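Local coordinates for protein pyruvate carboxylase n-terminal domain (Aquifex aeolicus, PDB 1ULZ) that serves as the biotin carboxylase subunit of a pyruvate carboxylase, a biotin-dependent enzyme of the ATP-grasp superfamily, at residues Q235-I240 with I422-E427; K438-E441 with E445-E448; I208-L213 with G281-I286; I109-M112 with A116-K119; G166-R171 with E181-E186. The protein carries 1 engineered substitution. All coordinates share one frame; numbering follows the deposited sequence.

Contact 1 (Q235-I240 with I422-E427)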
# COMPACT_ATOMS: atom_id res chain seq x y z
N GLN A 235 -9.48 23.40 -8.54
CA GLN A 235 -8.34 22.49 -8.54
C GLN A 235 -8.54 21.49 -7.40
O GLN A 235 -8.69 21.88 -6.24
CB GLN A 235 -7.05 23.27 -8.33
CG GLN A 235 -6.68 24.18 -9.49
CD GLN A 235 -6.09 23.42 -10.66
OE1 GLN A 235 -5.79 24.01 -11.71
NE2 GLN A 235 -5.91 22.10 -10.50
N LYS A 236 -8.56 20.21 -7.74
CA LYS A 236 -8.77 19.16 -6.75
C LYS A 236 -7.63 19.10 -5.73
O LYS A 236 -6.47 19.33 -6.07
CB LYS A 236 -8.95 17.81 -7.47
CG LYS A 236 -10.27 17.71 -8.22
CD LYS A 236 -10.23 16.67 -9.34
CE LYS A 236 -11.59 16.52 -9.99
NZ LYS A 236 -11.56 15.60 -11.17
N LEU A 237 -7.99 18.82 -4.48
CA LEU A 237 -7.01 18.75 -3.39
C LEU A 237 -7.18 17.45 -2.62
O LEU A 237 -6.21 16.80 -2.25
CB LEU A 237 -7.21 19.94 -2.45
CG LEU A 237 -6.19 20.19 -1.33
CD1 LEU A 237 -4.79 20.42 -1.91
CD2 LEU A 237 -6.64 21.42 -0.53
N VAL A 238 -8.43 17.07 -2.38
CA VAL A 238 -8.73 15.84 -1.66
C VAL A 238 -9.87 15.10 -2.36
O VAL A 238 -10.88 15.72 -2.72
CB VAL A 238 -9.14 16.11 -0.20
CG1 VAL A 238 -9.51 14.81 0.49
CG2 VAL A 238 -8.00 16.79 0.55
N GLU A 239 -9.70 13.80 -2.56
CA GLU A 239 -10.71 12.97 -3.21
C GLU A 239 -10.95 11.70 -2.40
O GLU A 239 -10.03 11.16 -1.79
CB GLU A 239 -10.26 12.59 -4.62
CG GLU A 239 -9.87 13.75 -5.51
CD GLU A 239 -8.36 13.88 -5.69
OE1 GLU A 239 -7.94 14.76 -6.46
OE2 GLU A 239 -7.61 13.11 -5.06
N ILE A 240 -12.19 11.21 -2.39
CA ILE A 240 -12.51 9.99 -1.66
C ILE A 240 -13.33 9.00 -2.50
O ILE A 240 -13.92 9.38 -3.51
CB ILE A 240 -13.32 10.28 -0.37
CG1 ILE A 240 -14.76 10.65 -0.73
CG2 ILE A 240 -12.68 11.42 0.41
CD1 ILE A 240 -15.69 10.71 0.47
N ILE A 422 -3.46 18.63 6.71
CA ILE A 422 -3.53 18.18 8.10
C ILE A 422 -4.69 18.88 8.82
O ILE A 422 -5.46 18.23 9.52
CB ILE A 422 -2.19 18.45 8.86
CG1 ILE A 422 -1.07 17.63 8.23
CG2 ILE A 422 -2.34 18.10 10.33
CD1 ILE A 422 0.29 17.79 8.89
N ASN A 423 -4.83 20.19 8.64
CA ASN A 423 -5.92 20.91 9.29
C ASN A 423 -7.29 20.41 8.82
O ASN A 423 -8.23 20.28 9.62
CB ASN A 423 -5.81 22.42 9.05
CG ASN A 423 -4.72 23.07 9.88
OD1 ASN A 423 -4.45 22.65 11.00
ND2 ASN A 423 -4.12 24.13 9.34
N ILE A 424 -7.42 20.12 7.53
CA ILE A 424 -8.68 19.62 7.00
C ILE A 424 -9.04 18.31 7.68
O ILE A 424 -10.19 18.10 8.07
CB ILE A 424 -8.62 19.40 5.46
CG1 ILE A 424 -8.42 20.75 4.75
CG2 ILE A 424 -9.90 18.75 4.97
CD1 ILE A 424 -8.34 20.64 3.24
N MET A 425 -8.06 17.43 7.83
CA MET A 425 -8.30 16.13 8.47
C MET A 425 -8.73 16.30 9.92
O MET A 425 -9.41 15.44 10.47
CB MET A 425 -7.03 15.26 8.43
CG MET A 425 -6.50 14.93 7.04
SD MET A 425 -7.69 14.00 6.06
CE MET A 425 -7.84 15.04 4.60
N LYS A 426 -8.34 17.42 10.54
CA LYS A 426 -8.70 17.70 11.94
C LYS A 426 -10.01 18.46 12.06
O LYS A 426 -10.60 18.52 13.13
CB LYS A 426 -7.63 18.55 12.62
CG LYS A 426 -6.30 17.90 12.87
CD LYS A 426 -5.38 18.89 13.59
CE LYS A 426 -4.03 18.26 13.91
NZ LYS A 426 -3.12 19.26 14.53
N GLU A 427 -10.45 19.06 10.95
CA GLU A 427 -11.66 19.86 10.97
C GLU A 427 -12.94 19.08 11.26
O GLU A 427 -13.21 18.03 10.67
CB GLU A 427 -11.77 20.64 9.65
CG GLU A 427 -12.71 21.85 9.72
CD GLU A 427 -14.16 21.46 9.57
OE1 GLU A 427 -15.02 22.09 10.21
OE2 GLU A 427 -14.44 20.51 8.80
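Leu237 and Val238 of strand 235-241 face Ile424 and Met425 of helix 418-426 in a buried, wholly apolar contact. It lies where the long antiparallel sheet is overlaid by a helix from the C-terminal part of the biotin carboxylase subunit. The backbones stay well apart, Val238 CA and Ile424 CA being 9.4 Å from each other, so the side chains span the gap in two pairs. Leu237 CD2 meets Ile424 CD1 at 4.2 Å, methyl against methyl, because Ile424 is extended beyond CG1 (chi2 180°) and carries its terminal methyl out from the helix. Met425 starts less directly, but its chain bends at chi2 (-61°), which swings CE to 4.4 Å from Val238 CG2. Both Leu237 and Val238 point to the helix, consistent with the non-extended psi of -42° at Leu237, which interrupts the alternation of sides. Strand 332-339 continues the layer: Val238 touches Ile334 and Cys336, and Met425 reaches Cys336 too, with Met402 of helix 395-407 alongside. At the far end of the helical segment Glu427 is the N-cap of helix 428-432: its carboxylate oxygens accept the backbone N-H groups of Asp429 and Phe430, and OE2 is also hydrogen-bonded to Tyr439 OH. With methyl groups alone touching, 117 Å² buried and neither distance below 4.2 Å, the chemistry implies light, nondirectional hydrophobic cohesion between sheet and helix.

Contact 2 (K438-E441 with E445-E448); sequences KYLE and EVFE
Leu440 lies against Val446 and Phe447 where the chain turns back after three residues, and this is the dense part of the contact. Its CD2 methyl stands 3.8 Å from Val446 CG2 and 4.0 Å from Phe447 CZ, so one branch serves both partners. The other branch, CD1, approaches the same ring carbon, Phe447 CZ, at 4.1 Å. Leucine crosses each neighbour at about a right angle. Val446 presents CG2 from between its own backbone N and carbonyl carbon, while its CG1 goes to the tyrosine, 4.0 Å from Tyr439 OH. The backbone joins in as well: the carbonyl oxygen of Leu440 lies in the plane of the Phe447 ring, at the edge, 4.0 Å from CE1, where the ring hydrogens rather than the pi face meet it. With chi1 of -61°, Phe447 has its CG beside the backbone N, and from there the ring extends back to Leu440.

The looser side is that of the acids. Glu441, Glu445 and Glu448 are exposed and make no contact across the two segments, and Phe447 itself is only partly covered. On the packed side the phenol of Tyr439 is hydrogen-bonded to Glu427, and its ring stacks on His443 within the turn. The whole turn rests on helix 418-426: Tyr439 and Leu440 touch Ile424, Val446 touches Leu420 and accepts a hydrogen bond from Asn423 ND2 at its carbonyl oxygen, while Phe447 reaches Phe347 in a loop.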
# COMPACT_ATOMS: atom_id res chain seq x y z
N LYS A 438 -17.72 24.01 -1.74
CA LYS A 438 -17.36 25.30 -1.14
C LYS A 438 -16.82 25.13 0.27
O LYS A 438 -16.85 26.07 1.08
CB LYS A 438 -18.58 26.22 -1.13
CG LYS A 438 -19.72 25.74 -0.29
CD LYS A 438 -21.04 26.18 -0.89
CE LYS A 438 -20.96 27.59 -1.46
NZ LYS A 438 -20.20 27.64 -2.76
N TYR A 439 -16.33 23.93 0.56
CA TYR A 439 -15.79 23.62 1.87
C TYR A 439 -14.69 24.57 2.34
O TYR A 439 -14.75 25.07 3.46
CB TYR A 439 -15.27 22.17 1.90
CG TYR A 439 -14.53 21.82 3.17
CD1 TYR A 439 -13.18 22.11 3.32
CD2 TYR A 439 -15.19 21.24 4.25
CE1 TYR A 439 -12.51 21.82 4.50
CE2 TYR A 439 -14.53 20.95 5.43
CZ TYR A 439 -13.19 21.25 5.55
OH TYR A 439 -12.52 20.97 6.72
N LEU A 440 -13.69 24.80 1.50
CA LEU A 440 -12.59 25.68 1.89
C LEU A 440 -13.06 27.10 2.18
O LEU A 440 -12.67 27.70 3.19
CB LEU A 440 -11.51 25.70 0.81
CG LEU A 440 -10.65 24.43 0.76
CD1 LEU A 440 -9.53 24.60 -0.26
CD2 LEU A 440 -10.08 24.16 2.15
N GLU A 441 -13.90 27.64 1.31
CA GLU A 441 -14.43 28.98 1.49
C GLU A 441 -15.16 29.06 2.83
O GLU A 441 -15.06 30.06 3.54
CB GLU A 441 -15.38 29.31 0.33
CG GLU A 441 -16.13 30.62 0.47
CD GLU A 441 -16.74 31.06 -0.85
OE1 GLU A 441 -17.33 30.20 -1.53
OE2 GLU A 441 -16.63 32.25 -1.20
N GLU A 445 -10.55 28.69 8.62
CA GLU A 445 -9.77 28.24 9.76
C GLU A 445 -8.72 27.18 9.41
O GLU A 445 -7.72 27.03 10.12
CB GLU A 445 -10.72 27.69 10.83
CG GLU A 445 -11.92 26.98 10.22
CD GLU A 445 -12.40 25.82 11.07
OE1 GLU A 445 -11.54 25.12 11.65
OE2 GLU A 445 -13.64 25.59 11.14
N VAL A 446 -8.92 26.43 8.33
CA VAL A 446 -7.94 25.40 7.96
C VAL A 446 -6.66 25.97 7.38
O VAL A 446 -5.66 25.25 7.24
CB VAL A 446 -8.53 24.36 6.97
CG1 VAL A 446 -9.69 23.62 7.63
CG2 VAL A 446 -8.97 25.04 5.69
N PHE A 447 -6.67 27.26 7.03
CA PHE A 447 -5.48 27.89 6.48
C PHE A 447 -4.61 28.51 7.58
O PHE A 447 -3.52 29.02 7.31
CB PHE A 447 -5.86 28.98 5.47
CG PHE A 447 -6.63 28.48 4.28
CD1 PHE A 447 -7.99 28.24 4.37
CD2 PHE A 447 -6.00 28.27 3.06
CE1 PHE A 447 -8.71 27.81 3.25
CE2 PHE A 447 -6.71 27.84 1.95
CZ PHE A 447 -8.07 27.61 2.05
N GLU A 448 -5.09 28.48 8.81
CA GLU A 448 -4.33 29.03 9.93
C GLU A 448 -3.36 27.98 10.43
O GLU A 448 -3.77 26.95 10.97
CB GLU A 448 -5.28 29.45 11.06
CG GLU A 448 -6.16 30.66 10.71
CD GLU A 448 -7.24 30.94 11.77
OE1 GLU A 448 -7.96 31.96 11.64
OE2 GLU A 448 -7.36 30.14 12.73

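Contact 3 (I208-L213 with G281-I286)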
# COMPACT_ATOMS: atom_id res chain seq x y z
N ILE A 208 -19.48 14.61 -7.77
CA ILE A 208 -19.51 13.15 -7.69
C ILE A 208 -19.19 12.62 -9.09
O ILE A 208 -19.82 13.04 -10.06
CB ILE A 208 -20.90 12.62 -7.27
CG1 ILE A 208 -21.31 13.19 -5.90
CG2 ILE A 208 -20.88 11.10 -7.24
CD1 ILE A 208 -20.51 12.66 -4.73
N GLU A 209 -18.24 11.71 -9.20
CA GLU A 209 -17.87 11.19 -10.51
C GLU A 209 -17.76 9.67 -10.55
O GLU A 209 -17.26 9.04 -9.61
CB GLU A 209 -16.56 11.83 -10.98
CG GLU A 209 -15.32 11.40 -10.21
CD GLU A 209 -14.07 12.15 -10.64
OE1 GLU A 209 -12.96 11.61 -10.45
OE2 GLU A 209 -14.19 13.29 -11.15
N TYR A 210 -18.22 9.10 -11.66
CA TYR A 210 -18.17 7.66 -11.85
C TYR A 210 -17.01 7.19 -12.71
O TYR A 210 -16.69 7.79 -13.75
CB TYR A 210 -19.49 7.16 -12.46
CG TYR A 210 -20.53 6.75 -11.45
CD1 TYR A 210 -21.34 7.70 -10.82
CD2 TYR A 210 -20.69 5.42 -11.09
CE1 TYR A 210 -22.28 7.33 -9.87
CE2 TYR A 210 -21.62 5.03 -10.14
CZ TYR A 210 -22.41 5.99 -9.53
OH TYR A 210 -23.32 5.59 -8.58
N GLN A 211 -16.39 6.10 -12.28
CA GLN A 211 -15.28 5.50 -13.02
C GLN A 211 -15.85 4.48 -14.00
O GLN A 211 -16.61 3.59 -13.61
CB GLN A 211 -14.31 4.80 -12.06
CG GLN A 211 -13.15 4.09 -12.76
CD GLN A 211 -12.28 5.04 -13.56
OE1 GLN A 211 -11.69 5.97 -13.01
NE2 GLN A 211 -12.21 4.81 -14.87
N VAL A 212 -15.49 4.61 -15.27
CA VAL A 212 -15.97 3.69 -16.29
C VAL A 212 -14.81 2.86 -16.83
O VAL A 212 -13.67 3.33 -16.87
CB VAL A 212 -16.62 4.46 -17.46
CG1 VAL A 212 -17.14 3.49 -18.51
CG2 VAL A 212 -17.74 5.34 -16.94
N LEU A 213 -15.09 1.62 -17.23
CA LEU A 213 -14.06 0.75 -17.78
C LEU A 213 -14.73 -0.29 -18.67
O LEU A 213 -15.60 -1.04 -18.23
CB LEU A 213 -13.27 0.04 -16.66
CG LEU A 213 -12.02 -0.75 -17.06
CD1 LEU A 213 -10.99 0.19 -17.66
CD2 LEU A 213 -11.43 -1.47 -15.85
N GLY A 281 -28.69 14.10 -2.79
CA GLY A 281 -27.99 12.97 -3.38
C GLY A 281 -28.37 12.71 -4.82
O GLY A 281 -28.07 11.64 -5.36
N ASN A 282 -29.05 13.66 -5.45
CA ASN A 282 -29.45 13.50 -6.85
C ASN A 282 -28.29 13.97 -7.72
O ASN A 282 -27.68 15.01 -7.45
CB ASN A 282 -30.70 14.33 -7.15
CG ASN A 282 -31.94 13.76 -6.49
OD1 ASN A 282 -32.39 12.67 -6.83
ND2 ASN A 282 -32.49 14.50 -5.53
N LEU A 283 -27.99 13.22 -8.78
CA LEU A 283 -26.89 13.57 -9.67
C LEU A 283 -27.33 14.15 -11.01
O LEU A 283 -28.39 13.80 -11.53
CB LEU A 283 -26.01 12.35 -9.94
CG LEU A 283 -25.52 11.55 -8.72
CD1 LEU A 283 -24.52 10.50 -9.18
CD2 LEU A 283 -24.87 12.49 -7.73
N TYR A 284 -26.50 15.02 -11.56
CA TYR A 284 -26.75 15.65 -12.85
C TYR A 284 -25.43 15.65 -13.62
O TYR A 284 -24.43 16.21 -13.16
CB TYR A 284 -27.25 17.09 -12.66
CG TYR A 284 -28.39 17.24 -11.67
CD1 TYR A 284 -28.13 17.38 -10.31
CD2 TYR A 284 -29.71 17.26 -12.09
CE1 TYR A 284 -29.16 17.56 -9.40
CE2 TYR A 284 -30.75 17.44 -11.19
CZ TYR A 284 -30.46 17.58 -9.85
OH TYR A 284 -31.49 17.78 -8.94
N PHE A 285 -25.43 15.03 -14.80
CA PHE A 285 -24.24 14.94 -15.63
C PHE A 285 -23.73 16.29 -16.12
O PHE A 285 -24.51 17.14 -16.54
CB PHE A 285 -24.51 14.01 -16.82
CG PHE A 285 -23.37 13.93 -17.80
CD1 PHE A 285 -23.25 14.86 -18.82
CD2 PHE A 285 -22.44 12.91 -17.71
CE1 PHE A 285 -22.21 14.78 -19.74
CE2 PHE A 285 -21.40 12.81 -18.63
CZ PHE A 285 -21.29 13.75 -19.64
N ILE A 286 -22.41 16.46 -16.04
CA ILE A 286 -21.76 17.70 -16.46
C ILE A 286 -20.87 17.47 -17.68
O ILE A 286 -20.98 18.18 -18.68
CB ILE A 286 -20.87 18.27 -15.33
CG1 ILE A 286 -21.74 18.67 -14.13
CG2 ILE A 286 -20.09 19.46 -15.85
CD1 ILE A 286 -22.73 19.76 -14.44
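The edge of the Tyr210 ring meets Leu283: methyl CD1 sits in the ring plane, 3.9 Å from CE1, and segment 281-286 places nothing over either ring face. The residues touching this ring from elsewhere include Tyr254 and Val258 of helix 248-264, and its hydroxyl is hydrogen-bonded to Arg251 O. A second flat group, the amide of Gln211, folds back along its own strand: NE2 donates to Val212 O at 2.9 Å with an N-H...O angle of 147°, the oxygen close to the amide plane but the donor tilted 33° from the carbonyl plane. Leu283 does the bridging with a fork. While CD1 serves the tyrosine, CD2 lies 4.0 Å from Ile208 CB and 4.1 Å from Ile208 CG1, and the two side chains cross at about a right angle. Leu283 has CG beside its backbone N (chi1 -51°), which brings both branches to the first strand.

These strands are not neighbours in the eight-stranded antiparallel sheet. Strand 269-277 runs between them, and Ile208 and Leu283 both touch its small Ala277, so the contact passes across one strand on the side that helix 248-264 packs against.

Contact 4 (I109-M112 with A116-K119)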
# COMPACT_ATOMS: atom_id res chain seq x y z
N ILE A 109 -13.69 10.35 -28.49
CA ILE A 109 -12.97 11.44 -27.85
C ILE A 109 -13.43 12.75 -28.46
O ILE A 109 -13.56 13.77 -27.77
CB ILE A 109 -11.45 11.31 -28.07
CG1 ILE A 109 -10.92 10.07 -27.34
CG2 ILE A 109 -10.75 12.56 -27.56
CD1 ILE A 109 -9.43 9.83 -27.55
N GLU A 110 -13.69 12.73 -29.76
CA GLU A 110 -14.16 13.91 -30.47
C GLU A 110 -15.54 14.30 -29.94
O GLU A 110 -15.76 15.43 -29.53
CB GLU A 110 -14.26 13.64 -31.97
CG GLU A 110 -13.89 14.83 -32.82
CD GLU A 110 -14.67 14.88 -34.12
OE1 GLU A 110 -14.89 13.82 -34.72
OE2 GLU A 110 -15.05 16.00 -34.54
N LEU A 111 -16.46 13.34 -29.96
CA LEU A 111 -17.83 13.56 -29.50
C LEU A 111 -17.89 14.16 -28.10
O LEU A 111 -18.56 15.17 -27.86
CB LEU A 111 -18.59 12.22 -29.47
CG LEU A 111 -20.12 12.18 -29.46
CD1 LEU A 111 -20.57 10.83 -28.93
CD2 LEU A 111 -20.70 13.28 -28.58
N MET A 112 -17.18 13.54 -27.18
CA MET A 112 -17.16 13.98 -25.79
C MET A 112 -16.40 15.28 -25.57
O MET A 112 -16.57 15.93 -24.53
CB MET A 112 -16.58 12.88 -24.92
CG MET A 112 -17.38 11.58 -24.96
SD MET A 112 -19.06 11.80 -24.33
CE MET A 112 -20.01 11.67 -25.80
N ALA A 116 -21.18 20.76 -24.77
CA ALA A 116 -22.61 21.06 -24.86
C ALA A 116 -23.29 19.96 -25.64
O ALA A 116 -24.37 19.49 -25.28
CB ALA A 116 -22.83 22.41 -25.54
N ARG A 117 -22.65 19.52 -26.71
CA ARG A 117 -23.20 18.48 -27.56
C ARG A 117 -23.20 17.11 -26.86
O ARG A 117 -24.15 16.33 -27.01
CB ARG A 117 -22.40 18.43 -28.86
CG ARG A 117 -23.00 17.53 -29.93
CD ARG A 117 -22.45 16.12 -29.82
NE ARG A 117 -22.00 15.62 -31.12
CZ ARG A 117 -22.79 15.45 -32.19
NH1 ARG A 117 -24.09 15.74 -32.13
NH2 ARG A 117 -22.28 14.98 -33.32
N SER A 118 -22.15 16.82 -26.11
CA SER A 118 -22.08 15.53 -25.42
C SER A 118 -23.19 15.48 -24.37
O SER A 118 -23.79 14.44 -24.15
CB SER A 118 -20.70 15.33 -24.77
OG SER A 118 -20.50 16.20 -23.67
N LYS A 119 -23.45 16.61 -23.73
CA LYS A 119 -24.50 16.66 -22.72
C LYS A 119 -25.84 16.28 -23.35
O LYS A 119 -26.70 15.71 -22.68
CB LYS A 119 -24.59 18.07 -22.11
CG LYS A 119 -25.60 18.18 -20.97
CD LYS A 119 -25.37 19.43 -20.12
CE LYS A 119 -23.97 19.39 -19.48
NZ LYS A 119 -23.67 20.59 -18.62
O HOH W 1 -18.06 15.64 -22.13
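Helices 106-113 and 115-124 follow one another across a sharp break, bringing Met112 CA and Ser118 CA to 5.2 Å. Leu111 carries the outer half of the contact. Its CD2 methyl lies 3.6 Å from Arg117 CD and 3.7 Å from Arg117 NE, the two side chains crossing at about a right angle. Arg117 sets out with CG anti to the backbone N (chi1 -171°) and then bends at chi2 and chi3, which lays CD and NE across the leucine methyl. Ser118 fills the inner half: its CB is 3.8 Å from Leu111 O and 3.9 Å from Met112 CE, the methionine having doubled back toward it through bends at chi2 and chi3. Direct polar contact is lacking here, Ser118 OG and Met112 O being 4.0 Å apart. A water closes the gap, donating to Met112 O at 2.8 Å and bonded to Ser118 OG at 2.9 Å. The same oxygens have partners in the connecting residues, Met112 O with Lys115 NZ and Ser118 OG with Lys115 O. Chemically, then, the junction is mixed: mostly apolar contacts line it, while a water and Lys115 provide partners for Met112 O and Ser118 OG.

Contact 5 (G166-R171 with E181-E186)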
# COMPACT_ATOMS: atom_id res chain seq x y z
N GLY A 166 -24.56 38.85 -15.91
CA GLY A 166 -24.43 38.13 -14.65
C GLY A 166 -25.62 37.22 -14.40
O GLY A 166 -26.75 37.56 -14.75
N ILE A 167 -25.36 36.06 -13.81
CA ILE A 167 -26.41 35.10 -13.49
C ILE A 167 -27.27 35.65 -12.36
O ILE A 167 -26.76 36.30 -11.45
CB ILE A 167 -25.81 33.73 -13.06
CG1 ILE A 167 -25.49 32.88 -14.29
CG2 ILE A 167 -26.78 32.98 -12.17
CD1 ILE A 167 -24.56 33.53 -15.28
N ARG A 168 -28.57 35.40 -12.42
CA ARG A 168 -29.47 35.89 -11.38
C ARG A 168 -30.18 34.75 -10.66
O ARG A 168 -30.93 33.99 -11.27
CB ARG A 168 -30.51 36.84 -11.99
CG ARG A 168 -29.93 38.02 -12.77
CD ARG A 168 -31.03 38.72 -13.58
NE ARG A 168 -30.54 39.81 -14.43
CZ ARG A 168 -30.16 40.99 -13.96
NH1 ARG A 168 -30.22 41.22 -12.66
NH2 ARG A 168 -29.75 41.94 -14.79
N ILE A 169 -29.95 34.63 -9.36
CA ILE A 169 -30.58 33.59 -8.57
C ILE A 169 -32.00 34.00 -8.19
O ILE A 169 -32.22 35.11 -7.70
CB ILE A 169 -29.78 33.31 -7.28
CG1 ILE A 169 -28.36 32.88 -7.64
CG2 ILE A 169 -30.45 32.22 -6.48
CD1 ILE A 169 -27.48 32.67 -6.41
N CYS A 170 -32.96 33.12 -8.44
CA CYS A 170 -34.36 33.37 -8.11
C CYS A 170 -34.78 32.27 -7.12
O CYS A 170 -34.83 31.10 -7.47
CB CYS A 170 -35.22 33.27 -9.38
SG CYS A 170 -34.58 34.16 -10.83
N ARG A 171 -35.08 32.66 -5.88
CA ARG A 171 -35.44 31.70 -4.85
C ARG A 171 -36.94 31.43 -4.67
O ARG A 171 -37.33 30.54 -3.92
CB ARG A 171 -34.82 32.12 -3.52
CG ARG A 171 -33.29 32.10 -3.56
CD ARG A 171 -32.65 32.36 -2.19
NE ARG A 171 -31.19 32.37 -2.28
CZ ARG A 171 -30.44 31.27 -2.39
NH1 ARG A 171 -31.00 30.07 -2.42
NH2 ARG A 171 -29.12 31.38 -2.47
N GLU A 181 -38.00 40.85 -15.32
CA GLU A 181 -38.31 42.20 -15.78
C GLU A 181 -37.05 43.06 -15.87
O GLU A 181 -36.87 43.80 -16.84
CB GLU A 181 -39.34 42.84 -14.86
CG GLU A 181 -40.55 41.95 -14.65
CD GLU A 181 -41.73 42.66 -14.04
OE1 GLU A 181 -41.55 43.46 -13.10
OE2 GLU A 181 -42.87 42.40 -14.49
N GLN A 182 -36.18 42.95 -14.86
CA GLN A 182 -34.95 43.73 -14.85
C GLN A 182 -34.05 43.32 -16.01
O GLN A 182 -33.41 44.17 -16.64
CB GLN A 182 -34.20 43.50 -13.53
CG GLN A 182 -32.82 44.17 -13.46
CD GLN A 182 -32.87 45.68 -13.68
OE1 GLN A 182 -33.77 46.37 -13.18
NE2 GLN A 182 -31.89 46.21 -14.41
N ALA A 183 -34.02 42.02 -16.28
CA ALA A 183 -33.20 41.50 -17.36
C ALA A 183 -33.70 41.93 -18.74
O ALA A 183 -32.90 42.31 -19.60
CB ALA A 183 -33.13 39.98 -17.27
N SER A 184 -35.01 41.85 -18.96
CA SER A 184 -35.56 42.22 -20.26
C SER A 184 -35.52 43.73 -20.43
O SER A 184 -35.49 44.24 -21.55
CB SER A 184 -37.00 41.70 -20.40
OG SER A 184 -37.83 42.11 -19.33
N ARG A 185 -35.50 44.43 -19.30
CA ARG A 185 -35.44 45.88 -19.29
C ARG A 185 -34.06 46.28 -19.81
O ARG A 185 -33.93 47.16 -20.67
CB ARG A 185 -35.66 46.37 -17.87
CG ARG A 185 -35.67 47.85 -17.69
CD ARG A 185 -36.19 48.18 -16.30
NE ARG A 185 -37.58 47.77 -16.13
CZ ARG A 185 -38.05 47.13 -15.06
NH1 ARG A 185 -37.23 46.81 -14.06
NH2 ARG A 185 -39.34 46.81 -14.99
N GLU A 186 -33.04 45.62 -19.29
CA GLU A 186 -31.67 45.91 -19.70
C GLU A 186 -31.44 45.57 -21.17
O GLU A 186 -30.67 46.24 -21.85
CB GLU A 186 -30.68 45.13 -18.82
CG GLU A 186 -30.71 45.57 -17.37
CD GLU A 186 -29.81 44.74 -16.50
OE1 GLU A 186 -29.75 45.01 -15.27
OE2 GLU A 186 -29.16 43.81 -17.03
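Arg168 reaches from strand 168-170 to Gln182, Ala183 and Glu186 on helix 173-189, tying strand to helix on the partly exposed surface of this small outlying unit, where crystal neighbours also touch Arg168, Gln182 and Glu186. From CB, which already points to the helix, the chain runs extended through CG and CD to NE, where the approach is closer, 3.8 Å from Ala183 CB. Chi4 of -74° then turns the guanidinium so that one of its faces receives Gln182 CG, 4.0 Å from NH1. At the tip, NH2 makes the salt bridge, 3.0 Å from Glu186 OE2, with the other oxygen, OE1, at 3.1 Å. OE2 lies at the guanidinium edge, near its plane, but the two planar groups are 61° apart, so they do not pair side by side; one nitrogen serves both oxygens. Glu186 has further partners: OE1 accepts Gln182 NE2 at a short 2.6 Å and a nearly straight 163°, on its anti side, and OE2 accepts Gly164 N.

Such a carboxylate, gripped by an amide, a backbone N-H and a guanidinium, would probably be held firmly in its charged form.

Along the chain, contacts 4 and 5 each close before the next opens, whereas contacts 1 and 3 interleave, and contact 2 comes last. Contacts 1 and 3 use different strands of one long antiparallel sheet, centres 20 Å apart, joined by a long, weak Lys236-Glu209 ion pair. Contact 2 adjoins contact 1, centres 10 Å apart, through helix 418-426, so the C-terminal helix layer is linked to the ATP-grasp sheet. Contact 4, 16 Å from contact 3 between centres, touches it where Lys119 packs on the carbonyls of Phe285 and Ile286, placing helices 106-113 and 115-124 beside the edge strand. Contact 5 stands alone, at least 30 Å from every other centre, on a separate three-stranded sheet, consistent with the ATP-grasp lid subdomain.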